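Local coordinates for protein HTH-type transcriptional regulator mcbR (Escherichia coli UMEA 3718-1, PDB 4P9F) that represses expression of McbA by binding its promoter region, preventing colanic acid overproduction and mucoidy, and is important for biofilm formation, at residues E78-R81 and I82-E85. Residues are numbered along the deposited sequence; the frame is centred on the assembly and turned at random.
Sequences EINR and IRYE
Asn80 and Arg83, one turn apart on helix 73-95 of the FCD domain, run alongside each other and join through a single oxygen. Asn80 OD1 accepts from Arg83 NE at 2.8 Å, in the carbonyl plane and nearly straight (N-H...O 163°), and from Arg83 NH2 at 3.2 Å, more bent and above that plane. Both bonds meet the guanidinium at its edge, with the amide turned 56° against it. Arg83 CG sits between backbone N and carbonyl carbon (chi1 73°), which sets the extended chain beside Asn80 and CG 3.3 Å from Ile79 O. This side is buried, Met156 and Ile206 packing on both residues, and Arg83 NH1 forms a salt bridge with Glu87 OE2. Four residues apart, Ile82 and Glu78 lie side by side, Ile82 CD1 3.9 Å from Glu78 CG, while Glu78 OE2 accepts a hydrogen bond from Leu145 N of the second subunit. The more open side has exposed Arg81, and a water links Arg81 O (2.9 Å) to Glu85 OE2, though Leu93 and Met89 of the second subunit also pack against Arg81 and Glu85. Replacing Arg83 by a leucine would probably leave buried Asn80 OD1 without either donor and Glu87 without its mate. With Arg133 close by, Glu87 probably offsets the gathered positive charge, while Asn80 fixes the guanidinium's orientation.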
ATOM      1  N   GLU A  78      -2.382  10.599   8.438  1.00 27.41           N
ATOM      2  CA  GLU A  78      -1.988   9.188   8.382  1.00 26.43           C
ATOM      3  C   GLU A  78      -1.337   8.799   7.055  1.00 21.76           C
ATOM      4  O   GLU A  78      -0.294   8.127   7.028  1.00 23.81           O
ATOM      5  CB  GLU A  78      -3.191   8.290   8.656  1.00 29.10           C
ATOM      6  CG  GLU A  78      -2.832   6.813   8.554  1.00 28.28           C
ATOM      7  CD  GLU A  78      -4.006   5.891   8.855  1.00 31.35           C
ATOM      8  OE1 GLU A  78      -5.122   6.390   9.112  1.00 33.10           O
ATOM      9  OE2 GLU A  78      -3.801   4.664   8.828  1.00 34.19           O
ATOM     10  N   ILE A  79      -1.960   9.207   5.955  1.00 21.62           N
ATOM     11  CA  ILE A  79      -1.425   8.950   4.617  1.00 20.93           C
ATOM     12  C   ILE A  79      -0.033   9.561   4.459  1.00 27.36           C
ATOM     13  O   ILE A  79       0.869   8.937   3.890  1.00 25.43           O
ATOM     14  CB  ILE A  79      -2.357   9.518   3.525  1.00 23.40           C
ATOM     15  CG1 ILE A  79      -3.674   8.735   3.518  1.00 24.59           C
ATOM     16  CG2 ILE A  79      -1.675   9.479   2.143  1.00 22.42           C
ATOM     17  CD1 ILE A  79      -4.779   9.372   2.675  1.00 23.58           C
ATOM     18  N   ASN A  80       0.139  10.787   4.951  1.00 29.37           N
ATOM     19  CA  ASN A  80       1.444  11.448   4.886  1.00 25.94           C
ATOM     20  C   ASN A  80       2.520  10.733   5.700  1.00 21.11           C
ATOM     21  O   ASN A  80       3.649  10.588   5.241  1.00 29.85           O
ATOM     22  CB  ASN A  80       1.333  12.899   5.356  1.00 28.11           C
ATOM     23  CG  ASN A  80       0.690  13.782   4.319  1.00 36.23           C
ATOM     24  OD1 ASN A  80       0.790  13.514   3.124  1.00 33.97           O
ATOM     25  ND2 ASN A  80       0.010  14.832   4.766  1.00 38.62           N
ATOM     26  N   ARG A  81       2.153  10.266   6.885  1.00 23.16           N
ATOM     27  CA  ARG A  81       3.087   9.547   7.742  1.00 26.81           C
ATOM     28  C   ARG A  81       3.533   8.249   7.078  1.00 30.30           C
ATOM     29  O   ARG A  81       4.718   7.909   7.102  1.00 30.71           O
ATOM     30  CB  ARG A  81       2.462   9.265   9.108  1.00 30.68           C
ATOM     31  CG  ARG A  81       2.195  10.526   9.901  1.00 51.78           C
ATOM     32  CD  ARG A  81       1.427  10.244  11.174  1.00 58.19           C
ATOM     33  NE  ARG A  81       2.250   9.559  12.152  1.00 65.39           N
ATOM     34  CZ  ARG A  81       1.908   9.405  13.422  1.00 70.42           C
ATOM     35  NH1 ARG A  81       0.750   9.884  13.856  1.00 73.86           N
ATOM     36  NH2 ARG A  81       2.721   8.771  14.255  1.00 70.24           N
ATOM     37  N   ILE A  82       2.594   7.544   6.459  1.00 23.15           N
ATOM     38  CA  ILE A  82       2.925   6.307   5.768  1.00 21.14           C
ATOM     39  C   ILE A  82       3.813   6.582   4.557  1.00 26.93           C
ATOM     40  O   ILE A  82       4.865   5.970   4.390  1.00 23.94           O
ATOM     41  CB  ILE A  82       1.662   5.543   5.302  1.00 24.52           C
ATOM     42  CG1 ILE A  82       0.755   5.198   6.494  1.00 21.58           C
ATOM     43  CG2 ILE A  82       2.068   4.253   4.568  1.00 25.94           C
ATOM     44  CD1 ILE A  82      -0.639   4.706   6.095  1.00 26.82           C
ATOM     45  N   ARG A  83       3.408   7.513   3.712  1.00 24.35           N
ATOM     46  CA  ARG A  83       4.152   7.725   2.483  1.00 25.09           C
ATOM     47  C   ARG A  83       5.500   8.384   2.746  1.00 24.21           C
ATOM     48  O   ARG A  83       6.421   8.262   1.945  1.00 27.96           O
ATOM     49  CB  ARG A  83       3.338   8.559   1.518  1.00 26.17           C
ATOM     50  CG  ARG A  83       3.241  10.015   1.908  1.00 33.86           C
ATOM     51  CD  ARG A  83       2.299  10.701   0.946  1.00 41.85           C
ATOM     52  NE  ARG A  83       2.216  12.145   1.161  1.00 41.07           N
ATOM     53  CZ  ARG A  83       2.906  13.047   0.477  1.00 38.49           C
ATOM     54  NH1 ARG A  83       3.750  12.669  -0.487  1.00 31.87           N
ATOM     55  NH2 ARG A  83       2.731  14.331   0.746  1.00 33.08           N
ATOM     56  N   TYR A  84       5.605   9.091   3.856  1.00 26.14           N
ATOM     57  CA  TYR A  84       6.884   9.659   4.251  1.00 30.59           C
ATOM     58  C   TYR A  84       7.952   8.571   4.265  1.00 35.45           C
ATOM     59  O   TYR A  84       8.953   8.683   3.563  1.00 28.85           O
ATOM     60  CB  TYR A  84       6.777  10.322   5.620  1.00 34.21           C
ATOM     61  CG  TYR A  84       8.067  10.934   6.126  1.00 37.40           C
ATOM     62  CD1 TYR A  84       8.448  12.227   5.766  1.00 42.81           C
ATOM     63  CD2 TYR A  84       8.901  10.218   6.970  1.00 41.56           C
ATOM     64  CE1 TYR A  84       9.641  12.785   6.252  1.00 47.66           C
ATOM     65  CE2 TYR A  84      10.080  10.763   7.459  1.00 52.08           C
ATOM     66  CZ  TYR A  84      10.446  12.045   7.101  1.00 52.41           C
ATOM     67  OH  TYR A  84      11.625  12.561   7.595  1.00 49.07           O
ATOM     68  N   GLU A  85       7.709   7.492   5.008  1.00 33.51           N
ATOM     69  CA  GLU A  85       8.673   6.396   5.070  1.00 29.44           C
ATOM     70  C   GLU A  85       8.892   5.730   3.728  1.00 25.96           C
ATOM     71  O   GLU A  85      10.028   5.423   3.373  1.00 27.45           O
ATOM     72  CB  GLU A  85       8.255   5.343   6.098  1.00 34.70           C
ATOM     73  CG  GLU A  85       8.112   5.897   7.490  1.00 45.75           C
ATOM     74  CD  GLU A  85       9.430   6.414   8.058  1.00 57.80           C
ATOM     75  OE1 GLU A  85      10.504   5.914   7.653  1.00 59.85           O
ATOM     76  OE2 GLU A  85       9.388   7.313   8.923  1.00 66.07           O
TER
HETATM   77  O   HOH W   1       6.516   8.778   9.215  1.00 40.68           O